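Local coordinates for acetylxylan esterase A (Aspergillus awamori, PDB 5X6S), which cleaves acetyl side groups from the backbone of acetylated xylan as a secreted serine esterase of carbohydrate esterase family 1, at residues C164-A177 / L205-G219. Residues are numbered along the deposited sequence; the frame is centred on the assembly and turned at random.
Sequences CAQGDVITTPEHWA and LYPQNYYETCKQWAG. With NAG (2-acetamido-2-deoxy-beta-D-glucopyranose), chain C; NAG (2-acetamido-2-deoxy-beta-D-glucopyranose), chain B.
Helix 173-177 packs across helix 208-219 where Pro173 and Trp176 meet Lys215 and Gln216, the axes 7.1 Å apart and crossing at -77°, while the extended loop 169-171 passes over the helix's first turns. Gly219 suits this crossing, since a CB there would clash with Pro173 O and the Ala177 methyl. Both oxygens of Glu212 accept two bonds. OE1 takes the indole N-H of Trp176 (NE1 to OE1 2.7 Å) on the anti side but well out of the carboxylate plane, and the amide of Thr171 (N to OE1 2.9 Å) from the opposite face. OE2 accepts from Gln208 NE2 and, on its syn lone pair, from Lys215 NZ at 2.7 Å, a salt bridge that probably stabilises the buried charge. Extended beyond CG, the Lys215 chain runs past the Pro173 ring and also brings NZ to Thr171 O (2.8 Å). In this alpha/beta-hydrolase fold, helix 208-221 lies against strand 193-199, its outward side covered by residues 164-177. The Trp176 indole has Thr171 CG2 and a glycan acetamide methyl over one face, Glu212 O over the other. Gln216 NE2 donates to Trp176 O (3.2 Å) while its OE1 accepts from Ala147 N. Gly167 closes helix 162-165 in a Schellman motif; at its positive phi a CB would press on the preceding carbonyl O and on Tyr206 CB. Ala165 O receives Tyr206 N at 2.8 Å, and Asn209 ND2 reaches Cys164 O at 3.0 Å, beside the Cys149-Cys164 disulfide.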
loop_
_atom_site.group_PDB
_atom_site.type_symbol
_atom_site.label_atom_id
_atom_site.label_comp_id
_atom_site.label_asym_id
_atom_site.label_seq_id
_atom_site.Cartn_x
_atom_site.Cartn_y
_atom_site.Cartn_z
ATOM N N CYS A 164 29.967 -10.523 -4.665
ATOM C CA CYS A 164 28.958 -10.267 -3.636
ATOM C C CYS A 164 28.903 -11.433 -2.662
ATOM O O CYS A 164 29.053 -11.230 -1.460
ATOM C CB CYS A 164 27.578 -10.019 -4.270
ATOM S SG CYS A 164 26.262 -9.915 -3.074
ATOM N N ALA A 165 28.710 -12.639 -3.180
ATOM C CA ALA A 165 28.523 -13.850 -2.329
ATOM C C ALA A 165 29.737 -14.054 -1.379
ATOM O O ALA A 165 29.579 -14.422 -0.204
ATOM C CB ALA A 165 28.307 -15.065 -3.182
ATOM N N GLN A 166 30.935 -13.790 -1.901
ATOM C CA GLN A 166 32.171 -13.919 -1.073
ATOM C C GLN A 166 32.305 -12.860 0.001
ATOM O O GLN A 166 33.182 -12.975 0.887
ATOM C CB GLN A 166 33.428 -13.900 -1.943
ATOM C CG GLN A 166 33.648 -15.129 -2.791
ATOM C CD GLN A 166 34.447 -14.795 -4.043
ATOM O OE1 GLN A 166 35.071 -13.712 -4.148
ATOM N NE2 GLN A 166 34.412 -15.699 -5.023
ATOM N N GLY A 167 31.485 -11.821 -0.063
ATOM C CA GLY A 167 31.500 -10.756 0.934
ATOM C C GLY A 167 32.500 -9.650 0.584
ATOM O O GLY A 167 32.925 -8.881 1.472
ATOM N N ASP A 168 32.880 -9.593 -0.710
ATOM C CA ASP A 168 33.874 -8.636 -1.219
ATOM C C ASP A 168 33.297 -7.313 -1.727
ATOM O O ASP A 168 34.054 -6.445 -2.170
ATOM C CB ASP A 168 34.774 -9.302 -2.270
ATOM C CG ASP A 168 35.642 -10.394 -1.665
ATOM O OD1 ASP A 168 36.045 -10.191 -0.522
ATOM O OD2 ASP A 168 35.881 -11.445 -2.295
ATOM N N VAL A 169 31.965 -7.136 -1.615
ATOM C CA VAL A 169 31.340 -5.870 -1.959
ATOM C C VAL A 169 30.949 -5.111 -0.679
ATOM O O VAL A 169 29.973 -5.454 0.030
ATOM C CB VAL A 169 30.113 -6.043 -2.924
ATOM C CG1 VAL A 169 29.547 -4.686 -3.336
ATOM C CG2 VAL A 169 30.450 -6.905 -4.143
ATOM N N ILE A 170 31.724 -4.068 -0.378
ATOM C CA ILE A 170 31.546 -3.300 0.851
ATOM C C ILE A 170 31.424 -1.836 0.482
ATOM O O ILE A 170 32.317 -1.259 -0.197
ATOM C CB ILE A 170 32.726 -3.511 1.865
ATOM C CG1 ILE A 170 32.867 -4.990 2.221
ATOM C CG2 ILE A 170 32.489 -2.718 3.148
ATOM C CD1 ILE A 170 34.277 -5.441 2.583
ATOM N N THR A 171 30.327 -1.214 0.905
ATOM C CA THR A 171 30.140 0.205 0.642
ATOM C C THR A 171 29.319 0.836 1.769
ATOM O O THR A 171 29.108 0.210 2.785
ATOM C CB THR A 171 29.614 0.446 -0.790
ATOM O OG1 THR A 171 29.759 1.841 -1.149
ATOM C CG2 THR A 171 28.108 0.000 -0.916
ATOM N N THR A 172 28.862 2.070 1.573
ATOM C CA THR A 172 28.213 2.845 2.608
ATOM C C THR A 172 26.701 2.652 2.612
ATOM O O THR A 172 26.156 2.255 1.585
ATOM C CB THR A 172 28.448 4.339 2.387
ATOM O OG1 THR A 172 28.025 4.658 1.061
ATOM C CG2 THR A 172 29.984 4.694 2.596
ATOM N N PRO A 173 26.046 2.936 3.750
ATOM C CA PRO A 173 24.587 3.061 3.821
ATOM C C PRO A 173 24.063 3.956 2.720
ATOM O O PRO A 173 23.054 3.643 2.099
ATOM C CB PRO A 173 24.333 3.693 5.194
ATOM C CG PRO A 173 25.587 3.442 6.008
ATOM C CD PRO A 173 26.683 2.983 5.100
ATOM N N GLU A 174 24.794 5.038 2.430
ATOM C CA GLU A 174 24.346 6.002 1.414
ATOM C C GLU A 174 24.291 5.405 0.022
ATOM O O GLU A 174 23.313 5.576 -0.707
ATOM C CB GLU A 174 25.199 7.272 1.445
ATOM C CG GLU A 174 24.887 8.122 2.687
ATOM C CD GLU A 174 25.464 7.576 4.039
ATOM O OE1 GLU A 174 26.422 6.724 4.049
ATOM O OE2 GLU A 174 24.954 8.038 5.099
ATOM N N HIS A 175 25.337 4.684 -0.311
ATOM C CA HIS A 175 25.501 4.085 -1.600
ATOM C C HIS A 175 24.521 2.881 -1.799
ATOM O O HIS A 175 23.842 2.794 -2.849
ATOM C CB HIS A 175 26.962 3.673 -1.797
ATOM C CG HIS A 175 27.269 3.156 -3.161
ATOM N ND1 HIS A 175 28.412 2.449 -3.435
ATOM C CD2 HIS A 175 26.580 3.223 -4.322
ATOM C CE1 HIS A 175 28.430 2.108 -4.707
ATOM N NE2 HIS A 175 27.326 2.564 -5.269
ATOM N N TRP A 176 24.428 1.996 -0.812
ATOM C CA TRP A 176 23.401 0.948 -0.882
ATOM C C TRP A 176 21.985 1.518 -0.953
ATOM O O TRP A 176 21.142 0.973 -1.677
ATOM C CB TRP A 176 23.465 -0.034 0.279
ATOM C CG TRP A 176 24.541 -1.026 0.215
ATOM C CD1 TRP A 176 25.513 -1.225 1.158
ATOM C CD2 TRP A 176 24.770 -2.014 -0.810
ATOM N NE1 TRP A 176 26.338 -2.248 0.754
ATOM C CE2 TRP A 176 25.902 -2.764 -0.425
ATOM C CE3 TRP A 176 24.116 -2.351 -2.005
ATOM C CZ2 TRP A 176 26.420 -3.805 -1.196
ATOM C CZ3 TRP A 176 24.629 -3.376 -2.776
ATOM C CH2 TRP A 176 25.774 -4.085 -2.377
ATOM N N ALA A 177 21.708 2.587 -0.196
ATOM C CA ALA A 177 20.391 3.201 -0.192
ATOM C C ALA A 177 20.097 3.765 -1.596
ATOM O O ALA A 177 18.983 3.594 -2.103
ATOM C CB ALA A 177 20.285 4.282 0.846
ATOM N N LEU A 205 26.954 -17.395 1.412
ATOM C CA LEU A 205 26.767 -15.953 1.396
ATOM C C LEU A 205 27.433 -15.402 2.644
ATOM O O LEU A 205 26.877 -15.450 3.764
ATOM C CB LEU A 205 25.280 -15.545 1.343
ATOM C CG LEU A 205 24.468 -16.177 0.195
ATOM C CD1 LEU A 205 23.050 -15.687 0.214
ATOM C CD2 LEU A 205 25.141 -15.945 -1.156
ATOM N N TYR A 206 28.645 -14.868 2.436
ATOM C CA TYR A 206 29.511 -14.482 3.544
ATOM C C TYR A 206 28.877 -13.415 4.414
ATOM O O TYR A 206 28.128 -12.549 3.931
ATOM C CB TYR A 206 30.944 -14.130 3.048
ATOM C CG TYR A 206 31.795 -15.376 2.835
ATOM C CD1 TYR A 206 31.639 -16.175 1.704
ATOM C CD2 TYR A 206 32.729 -15.778 3.807
ATOM C CE1 TYR A 206 32.389 -17.344 1.518
ATOM C CE2 TYR A 206 33.488 -16.927 3.640
ATOM C CZ TYR A 206 33.300 -17.713 2.489
ATOM O OH TYR A 206 34.035 -18.858 2.310
ATOM N N PRO A 207 29.164 -13.461 5.736
ATOM C CA PRO A 207 28.442 -12.639 6.696
ATOM C C PRO A 207 28.593 -11.129 6.515
ATOM O O PRO A 207 27.841 -10.357 7.133
ATOM C CB PRO A 207 29.022 -13.082 8.073
ATOM C CG PRO A 207 30.163 -13.960 7.783
ATOM C CD PRO A 207 30.137 -14.386 6.360
ATOM N N GLN A 208 29.575 -10.696 5.725
ATOM C CA GLN A 208 29.693 -9.267 5.386
ATOM C C GLN A 208 28.354 -8.740 4.791
ATOM O O GLN A 208 27.907 -7.600 5.102
ATOM C CB GLN A 208 30.850 -8.992 4.386
ATOM C CG GLN A 208 31.040 -7.484 4.141
ATOM C CD GLN A 208 31.489 -6.777 5.378
ATOM O OE1 GLN A 208 32.362 -7.281 6.080
ATOM N NE2 GLN A 208 30.912 -5.650 5.675
ATOM N N ASN A 209 27.728 -9.612 3.997
ATOM C CA ASN A 209 26.434 -9.347 3.396
ATOM C C ASN A 209 25.361 -9.048 4.384
ATOM O O ASN A 209 24.442 -8.294 4.092
ATOM C CB ASN A 209 26.024 -10.503 2.493
ATOM C CG ASN A 209 26.891 -10.607 1.277
ATOM O OD1 ASN A 209 26.995 -9.651 0.490
ATOM N ND2 ASN A 209 27.477 -11.782 1.072
ATOM N N TYR A 210 25.454 -9.582 5.605
ATOM C CA TYR A 210 24.530 -9.155 6.621
ATOM C C TYR A 210 24.705 -7.691 6.890
ATOM O O TYR A 210 23.735 -6.934 7.017
ATOM C CB TYR A 210 24.729 -9.965 7.933
ATOM C CG TYR A 210 24.037 -9.409 9.146
ATOM C CD1 TYR A 210 22.690 -9.640 9.380
ATOM C CD2 TYR A 210 24.748 -8.691 10.116
ATOM C CE1 TYR A 210 22.064 -9.136 10.484
ATOM C CE2 TYR A 210 24.129 -8.200 11.243
ATOM C CZ TYR A 210 22.792 -8.415 11.432
ATOM O OH TYR A 210 22.147 -7.921 12.559
ATOM N N TYR A 211 25.955 -7.263 7.032
ATOM C CA TYR A 211 26.185 -5.859 7.415
ATOM C C TYR A 211 25.838 -4.929 6.257
ATOM O O TYR A 211 25.296 -3.865 6.473
ATOM C CB TYR A 211 27.642 -5.664 7.891
ATOM C CG TYR A 211 27.890 -6.457 9.169
ATOM C CD1 TYR A 211 27.388 -6.036 10.383
ATOM C CD2 TYR A 211 28.537 -7.700 9.111
ATOM C CE1 TYR A 211 27.613 -6.793 11.552
ATOM C CE2 TYR A 211 28.724 -8.457 10.254
ATOM C CZ TYR A 211 28.250 -8.005 11.459
ATOM O OH TYR A 211 28.422 -8.775 12.593
ATOM N N GLU A 212 26.152 -5.361 5.043
ATOM C CA GLU A 212 25.811 -4.580 3.815
ATOM C C GLU A 212 24.307 -4.393 3.669
ATOM O O GLU A 212 23.847 -3.359 3.269
ATOM C CB GLU A 212 26.392 -5.241 2.592
ATOM C CG GLU A 212 27.920 -5.306 2.623
ATOM C CD GLU A 212 28.546 -3.951 3.019
ATOM O OE1 GLU A 212 28.451 -2.971 2.232
ATOM O OE2 GLU A 212 29.103 -3.875 4.140
ATOM N N THR A 213 23.539 -5.395 4.052
ATOM C CA THR A 213 22.066 -5.308 4.015
ATOM C C THR A 213 21.517 -4.376 5.077
ATOM O O THR A 213 20.588 -3.593 4.823
ATOM C CB THR A 213 21.429 -6.727 4.143
ATOM O OG1 THR A 213 21.926 -7.593 3.098
ATOM C CG2 THR A 213 19.934 -6.638 4.067
ATOM N N CYS A 214 22.058 -4.453 6.302
ATOM C CA CYS A 214 21.614 -3.582 7.360
ATOM C C CYS A 214 21.975 -2.124 7.047
ATOM O O CYS A 214 21.179 -1.228 7.311
ATOM C CB CYS A 214 22.234 -4.033 8.690
ATOM S SG CYS A 214 21.488 -5.580 9.347
ATOM N N LYS A 215 23.154 -1.916 6.476
ATOM C CA LYS A 215 23.554 -0.601 5.928
ATOM C C LYS A 215 22.518 -0.108 4.934
ATOM O O LYS A 215 21.996 1.021 5.074
ATOM C CB LYS A 215 24.895 -0.708 5.219
ATOM C CG LYS A 215 26.138 -0.781 6.127
ATOM C CD LYS A 215 27.328 -1.129 5.280
ATOM C CE LYS A 215 28.644 -1.024 5.998
ATOM N NZ LYS A 215 29.728 -1.386 5.025
ATOM N N GLN A 216 22.213 -0.944 3.943
ATOM C CA GLN A 216 21.233 -0.582 2.891
ATOM C C GLN A 216 19.936 -0.059 3.475
ATOM O O GLN A 216 19.521 1.084 3.178
ATOM C CB GLN A 216 20.960 -1.759 1.995
ATOM C CG GLN A 216 19.910 -1.469 0.931
ATOM C CD GLN A 216 19.946 -2.518 -0.174
ATOM O OE1 GLN A 216 19.628 -3.674 0.057
ATOM N NE2 GLN A 216 20.387 -2.125 -1.357
ATOM N N TRP A 217 19.309 -0.838 4.365
ATOM C CA TRP A 217 18.031 -0.422 4.912
ATOM C C TRP A 217 18.100 0.735 5.874
ATOM O O TRP A 217 17.190 1.562 5.893
ATOM C CB TRP A 217 17.216 -1.606 5.470
ATOM C CG TRP A 217 16.946 -2.636 4.396
ATOM C CD1 TRP A 217 17.386 -3.919 4.367
ATOM C CD2 TRP A 217 16.258 -2.424 3.156
ATOM N NE1 TRP A 217 16.983 -4.543 3.198
ATOM C CE2 TRP A 217 16.278 -3.648 2.448
ATOM C CE3 TRP A 217 15.614 -1.321 2.577
ATOM C CZ2 TRP A 217 15.679 -3.803 1.190
ATOM C CZ3 TRP A 217 15.014 -1.476 1.315
ATOM C CH2 TRP A 217 15.047 -2.686 0.646
ATOM N N ALA A 218 19.179 0.811 6.648
ATOM C CA ALA A 218 19.474 1.992 7.463
ATOM C C ALA A 218 19.480 3.243 6.555
ATOM O O ALA A 218 18.815 4.198 6.851
ATOM C CB ALA A 218 20.815 1.835 8.178
ATOM N N GLY A 219 20.212 3.197 5.458
ATOM C CA GLY A 219 20.292 4.356 4.534
ATOM C C GLY A 219 18.900 4.670 4.002
ATOM O O GLY A 219 18.459 5.844 4.004
HETATM C C1 NAG C . 28.898 -2.496 -9.041
HETATM C C2 NAG C . 29.233 -1.331 -8.101
HETATM C C3 NAG C . 29.060 0.020 -8.778
HETATM C C4 NAG C . 29.847 0.065 -10.060
HETATM C C5 NAG C . 29.483 -1.127 -10.934
HETATM C C6 NAG C . 30.389 -1.161 -12.121
HETATM C C7 NAG C . 28.853 -1.528 -5.739
HETATM C C8 NAG C . 27.867 -1.570 -4.615
HETATM N N2 NAG C . 28.391 -1.310 -6.936
HETATM O O3 NAG C . 29.587 1.024 -7.936
HETATM O O4 NAG C . 29.614 1.323 -10.694
HETATM O O5 NAG C . 29.634 -2.371 -10.257
HETATM O O6 NAG C . 29.784 -2.085 -12.989
HETATM O O7 NAG C . 30.024 -1.725 -5.538
HETATM C C1 NAG B . 28.717 -7.865 -8.815
HETATM C C2 NAG B . 28.912 -7.098 -10.130
HETATM C C3 NAG B . 29.486 -5.698 -9.900
HETATM C C4 NAG B . 28.670 -4.917 -8.873
HETATM C C5 NAG B . 28.435 -5.781 -7.619
HETATM C C6 NAG B . 27.456 -5.114 -6.677
HETATM C C7 NAG B . 29.536 -8.392 -12.119
HETATM C C8 NAG B . 30.600 -9.199 -12.792
HETATM N N2 NAG B . 29.825 -7.864 -10.951
HETATM O O3 NAG B . 29.534 -5.039 -11.152
HETATM O O4 NAG B . 29.274 -3.718 -8.420
HETATM O O5 NAG B . 27.968 -7.100 -7.882
HETATM O O6 NAG B . 27.331 -5.946 -5.533
HETATM O O7 NAG B . 28.433 -8.274 -12.668
HETATM O O HOH W 1 29.624 -8.241 -0.211
#